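Local coordinates for clan CA, family C40, NlpC/P60 superfamily cysteine peptidase (Trichomonas vaginalis, PDB 6BIO), which probably acts as a cysteine peptidase of the NlpC/P60 type, a peptidoglycan hydrolase that the protozoan turns against bacteria, at residues 19-33 / 44-56. Sequence-based numbering, arbitrary orientation.
Sequences TIGRLTTPGTNLVKA and NCYWLYFDYYVHI
Thr19 and Gly21 each exchange a pair of backbone hydrogen bonds, with Ile56 and Val54 respectively, and Val31 does the same with Leu48; strand 19-23 thus runs antiparallel to 53-56, and 30-33 to 46-49. Between the pairs, the type II turn from Tyr49 to Tyr52 is gripped from both flanks: Phe50 N donates to Asn29 O, and Asp51 N to Leu23 O. Gly21, lacking a side chain, lets Ile56 CD1 come within 3.6 Å of its CA and Val54 CG2 within 3.8 Å.

Leu23 packs tightly, its CD2 meeting Leu48 CB at 3.5 Å while its other methyl, CD1, reaches Val54 CG1; the branched end suits a place with two apolar neighbours. Leu30, with CG between its backbone N and carbonyl carbon (chi1 78°), lays CD1 over one face of the Trp47 indole, 3.4 Å from CD1 of that ring. Asn44 ND2 sits over the centre of the opposite face, so the broad, flat indole is sandwiched.

Among the polar groups, Arg22 bends at chi3 (83°), and NH1 forms a salt bridge 3.0 Å from Asp51 OD1. The carboxylate lies near the guanidinium plane but is turned 71° from it, and OD1 is met on its anti side. The long Arg22 arm also reaches Glu81, and Asp51 a second arginine, Arg192. Asn44 ND2 bonds to Tyr46 O, which Ala33 N reaches from the opposite face of the carbonyl plane. The extended Lys32 chain runs past the indole, CG 3.4 Å from Trp47 NE1, and a water bridges its NZ to Asn44 OD1.

Strand 46-49 edges the sheet beside 30-34, whereas 19-23 lies between 53-60 and 80-88. Leu48 and Val54 pack on Val66 of strand 63-68, and Tyr52 bonds through its hydroxyl to Gln187 of helix 182-191, where this sheet meets the NlpC/P60 region.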
# COMPACT_ATOMS: atom_id res chain seq x y z
N THR A 19 -8.84 -8.45 9.06
CA THR A 19 -9.45 -8.85 7.80
C THR A 19 -9.03 -7.84 6.73
O THR A 19 -8.27 -6.91 6.99
CB THR A 19 -10.96 -8.99 7.93
OG1 THR A 19 -11.48 -7.75 8.42
CG2 THR A 19 -11.35 -10.16 8.83
N ILE A 20 -9.50 -8.04 5.52
CA ILE A 20 -9.13 -7.23 4.36
C ILE A 20 -10.31 -6.37 4.01
O ILE A 20 -11.42 -6.87 3.88
CB ILE A 20 -8.75 -8.08 3.14
CG1 ILE A 20 -7.62 -9.03 3.52
CG2 ILE A 20 -8.38 -7.19 1.95
CD1 ILE A 20 -7.29 -10.06 2.47
N GLY A 21 -10.06 -5.08 3.77
CA GLY A 21 -11.06 -4.19 3.26
C GLY A 21 -10.70 -3.55 1.93
O GLY A 21 -9.53 -3.33 1.61
N ARG A 22 -11.73 -3.23 1.18
CA ARG A 22 -11.56 -2.45 -0.04
C ARG A 22 -12.53 -1.28 0.05
O ARG A 22 -13.71 -1.49 0.34
CB ARG A 22 -11.82 -3.29 -1.31
CG ARG A 22 -11.72 -2.45 -2.59
CD ARG A 22 -11.99 -3.28 -3.85
NE ARG A 22 -13.38 -3.38 -4.04
CZ ARG A 22 -14.11 -2.59 -4.84
NH1 ARG A 22 -13.60 -1.65 -5.64
NH2 ARG A 22 -15.37 -2.80 -4.84
N LEU A 23 -12.03 -0.07 -0.19
CA LEU A 23 -12.87 1.11 -0.09
C LEU A 23 -13.83 1.20 -1.26
O LEU A 23 -13.44 1.07 -2.42
CB LEU A 23 -12.05 2.38 0.02
CG LEU A 23 -11.77 2.70 1.49
CD1 LEU A 23 -10.84 1.73 2.11
CD2 LEU A 23 -11.36 4.04 1.73
N THR A 24 -15.11 1.40 -0.93
CA THR A 24 -16.15 1.56 -1.91
C THR A 24 -16.77 2.95 -1.93
O THR A 24 -17.48 3.29 -2.90
CB THR A 24 -17.26 0.54 -1.61
OG1 THR A 24 -17.73 0.77 -0.28
CG2 THR A 24 -16.80 -0.90 -1.78
N THR A 25 -16.60 3.73 -0.86
CA THR A 25 -17.00 5.13 -0.78
C THR A 25 -18.32 5.41 -1.52
O THR A 25 -18.34 6.17 -2.51
CB THR A 25 -15.90 6.09 -1.24
OG1 THR A 25 -15.55 5.87 -2.62
CG2 THR A 25 -14.64 5.92 -0.41
N PRO A 26 -19.43 4.82 -1.08
CA PRO A 26 -20.65 4.84 -1.92
C PRO A 26 -21.09 6.23 -2.39
O PRO A 26 -21.23 7.17 -1.62
CB PRO A 26 -21.70 4.20 -1.01
CG PRO A 26 -20.90 3.25 -0.19
CD PRO A 26 -19.61 3.97 0.10
N GLY A 27 -21.31 6.34 -3.69
CA GLY A 27 -21.79 7.55 -4.32
C GLY A 27 -20.71 8.56 -4.61
O GLY A 27 -21.01 9.62 -5.18
N THR A 28 -19.45 8.27 -4.29
CA THR A 28 -18.37 9.24 -4.42
C THR A 28 -17.05 8.47 -4.49
O THR A 28 -17.02 7.27 -4.82
CB THR A 28 -18.47 10.29 -3.31
OG1 THR A 28 -17.49 11.29 -3.58
CG2 THR A 28 -18.25 9.69 -1.89
N ASN A 29 -15.95 9.19 -4.25
CA ASN A 29 -14.62 8.62 -4.39
C ASN A 29 -13.78 8.74 -3.13
O ASN A 29 -12.62 8.35 -3.16
CB ASN A 29 -13.85 9.24 -5.57
CG ASN A 29 -13.35 10.65 -5.26
OD1 ASN A 29 -14.07 11.43 -4.75
ND2 ASN A 29 -12.05 10.92 -5.46
N LEU A 30 -14.32 9.31 -2.06
CA LEU A 30 -13.51 9.56 -0.88
C LEU A 30 -14.35 9.40 0.38
O LEU A 30 -15.58 9.46 0.35
CB LEU A 30 -12.87 10.96 -0.92
CG LEU A 30 -13.72 12.16 -0.59
CD1 LEU A 30 -12.84 13.41 -0.71
CD2 LEU A 30 -14.94 12.32 -1.44
N VAL A 31 -13.66 9.22 1.51
CA VAL A 31 -14.28 9.17 2.83
C VAL A 31 -13.35 9.87 3.81
O VAL A 31 -12.13 9.67 3.79
CB VAL A 31 -14.59 7.70 3.27
CG1 VAL A 31 -13.34 6.82 3.31
CG2 VAL A 31 -15.29 7.65 4.63
N LYS A 32 -13.93 10.66 4.73
CA LYS A 32 -13.14 11.29 5.79
C LYS A 32 -12.57 10.22 6.71
O LYS A 32 -13.25 9.27 7.09
CB LYS A 32 -14.00 12.27 6.59
CG LYS A 32 -14.27 13.54 5.81
CD LYS A 32 -15.08 14.54 6.65
CE LYS A 32 -15.27 15.87 5.88
NZ LYS A 32 -15.87 16.93 6.74
N ALA A 33 -11.33 10.42 7.14
CA ALA A 33 -10.67 9.55 8.10
C ALA A 33 -10.37 10.33 9.38
O ALA A 33 -10.13 11.55 9.35
CB ALA A 33 -9.38 8.99 7.51
N ASN A 44 -11.11 15.98 10.58
CA ASN A 44 -10.62 14.73 10.02
C ASN A 44 -9.13 14.86 9.74
O ASN A 44 -8.63 15.94 9.40
CB ASN A 44 -11.35 14.37 8.73
CG ASN A 44 -11.25 15.42 7.66
OD1 ASN A 44 -11.73 16.55 7.81
ND2 ASN A 44 -10.65 15.04 6.54
N CYS A 45 -8.40 13.76 9.93
CA CYS A 45 -6.96 13.80 9.73
C CYS A 45 -6.58 13.88 8.26
O CYS A 45 -5.55 14.48 7.92
CB CYS A 45 -6.26 12.63 10.43
SG CYS A 45 -6.93 10.97 10.10
N TYR A 46 -7.37 13.25 7.40
CA TYR A 46 -7.20 13.21 5.95
C TYR A 46 -8.43 12.45 5.43
O TYR A 46 -9.43 12.33 6.14
CB TYR A 46 -5.83 12.58 5.56
CG TYR A 46 -5.42 11.33 6.32
CD1 TYR A 46 -6.07 10.11 6.13
CD2 TYR A 46 -4.36 11.38 7.24
CE1 TYR A 46 -5.66 8.99 6.83
CE2 TYR A 46 -3.97 10.26 7.95
CZ TYR A 46 -4.64 9.07 7.76
OH TYR A 46 -4.33 7.90 8.43
N TRP A 47 -8.35 11.93 4.21
CA TRP A 47 -9.36 11.08 3.61
C TRP A 47 -8.69 9.81 3.11
O TRP A 47 -7.48 9.75 2.92
CB TRP A 47 -9.99 11.76 2.40
CG TRP A 47 -10.83 12.98 2.69
CD1 TRP A 47 -12.21 13.05 2.65
CD2 TRP A 47 -10.40 14.31 3.00
NE1 TRP A 47 -12.65 14.32 2.90
CE2 TRP A 47 -11.56 15.12 3.13
CE3 TRP A 47 -9.15 14.90 3.18
CZ2 TRP A 47 -11.50 16.50 3.45
CZ3 TRP A 47 -9.09 16.28 3.48
CH2 TRP A 47 -10.26 17.04 3.62
N LEU A 48 -9.51 8.79 2.90
CA LEU A 48 -9.09 7.64 2.10
C LEU A 48 -10.01 7.52 0.89
O LEU A 48 -11.06 8.17 0.85
CB LEU A 48 -9.06 6.34 2.91
CG LEU A 48 -8.01 6.29 4.00
CD1 LEU A 48 -8.17 4.99 4.78
CD2 LEU A 48 -6.60 6.46 3.47
N TYR A 49 -9.60 6.72 -0.10
CA TYR A 49 -10.13 6.84 -1.46
C TYR A 49 -10.62 5.51 -2.04
O TYR A 49 -10.14 4.43 -1.68
CB TYR A 49 -9.09 7.51 -2.39
CG TYR A 49 -8.75 8.88 -1.88
CD1 TYR A 49 -9.61 9.94 -2.08
CD2 TYR A 49 -7.63 9.09 -1.08
CE1 TYR A 49 -9.33 11.20 -1.60
CE2 TYR A 49 -7.37 10.31 -0.56
CZ TYR A 49 -8.22 11.38 -0.81
OH TYR A 49 -7.94 12.63 -0.28
N PHE A 50 -11.54 5.64 -2.99
CA PHE A 50 -12.13 4.51 -3.67
C PHE A 50 -11.08 3.55 -4.19
O PHE A 50 -10.07 3.95 -4.78
CB PHE A 50 -12.95 5.06 -4.85
CG PHE A 50 -13.57 4.00 -5.69
CD1 PHE A 50 -14.61 3.22 -5.22
CD2 PHE A 50 -13.05 3.76 -6.94
CE1 PHE A 50 -15.11 2.22 -6.03
CE2 PHE A 50 -13.60 2.77 -7.77
CZ PHE A 50 -14.60 1.99 -7.31
N ASP A 51 -11.30 2.25 -3.96
CA ASP A 51 -10.49 1.15 -4.47
C ASP A 51 -9.14 1.02 -3.80
O ASP A 51 -8.34 0.21 -4.24
CB ASP A 51 -10.39 1.18 -5.99
CG ASP A 51 -10.08 -0.17 -6.61
OD1 ASP A 51 -10.73 -1.16 -6.24
OD2 ASP A 51 -9.22 -0.24 -7.50
N TYR A 52 -8.89 1.76 -2.72
CA TYR A 52 -7.75 1.47 -1.87
C TYR A 52 -8.01 0.19 -1.09
O TYR A 52 -9.14 -0.14 -0.73
CB TYR A 52 -7.51 2.63 -0.88
CG TYR A 52 -6.75 3.84 -1.43
CD1 TYR A 52 -6.59 4.04 -2.81
CD2 TYR A 52 -6.20 4.78 -0.57
CE1 TYR A 52 -5.91 5.14 -3.28
CE2 TYR A 52 -5.52 5.87 -1.06
CZ TYR A 52 -5.37 6.05 -2.41
OH TYR A 52 -4.69 7.14 -2.88
N TYR A 53 -6.92 -0.52 -0.79
CA TYR A 53 -6.95 -1.72 0.03
C TYR A 53 -6.43 -1.40 1.44
O TYR A 53 -5.46 -0.65 1.61
CB TYR A 53 -6.10 -2.82 -0.62
CG TYR A 53 -6.48 -3.21 -2.03
CD1 TYR A 53 -7.72 -2.97 -2.56
CD2 TYR A 53 -5.54 -3.83 -2.83
CE1 TYR A 53 -8.02 -3.34 -3.86
CE2 TYR A 53 -5.84 -4.24 -4.12
CZ TYR A 53 -7.08 -3.98 -4.62
OH TYR A 53 -7.37 -4.38 -5.92
N VAL A 54 -7.06 -2.02 2.43
CA VAL A 54 -6.69 -1.83 3.83
C VAL A 54 -6.75 -3.18 4.54
O VAL A 54 -7.39 -4.12 4.08
CB VAL A 54 -7.60 -0.81 4.55
CG1 VAL A 54 -7.55 0.51 3.85
CG2 VAL A 54 -9.01 -1.33 4.67
N HIS A 55 -6.16 -3.20 5.74
CA HIS A 55 -6.51 -4.19 6.73
C HIS A 55 -7.55 -3.58 7.66
O HIS A 55 -7.53 -2.38 7.95
CB HIS A 55 -5.32 -4.58 7.61
CG HIS A 55 -4.08 -4.96 6.86
ND1 HIS A 55 -3.69 -6.26 6.60
CD2 HIS A 55 -3.11 -4.18 6.34
CE1 HIS A 55 -2.56 -6.25 5.92
NE2 HIS A 55 -2.17 -5.00 5.78
N ILE A 56 -8.46 -4.42 8.14
CA ILE A 56 -9.50 -4.01 9.09
C ILE A 56 -9.16 -4.59 10.44
O ILE A 56 -9.12 -5.81 10.59
CB ILE A 56 -10.91 -4.42 8.62
CG1 ILE A 56 -11.20 -3.86 7.23
CG2 ILE A 56 -11.92 -4.02 9.65
CD1 ILE A 56 -12.42 -4.49 6.61
O HOH W 1 -11.48 -7.30 11.34
O HOH W 2 -14.00 17.22 8.95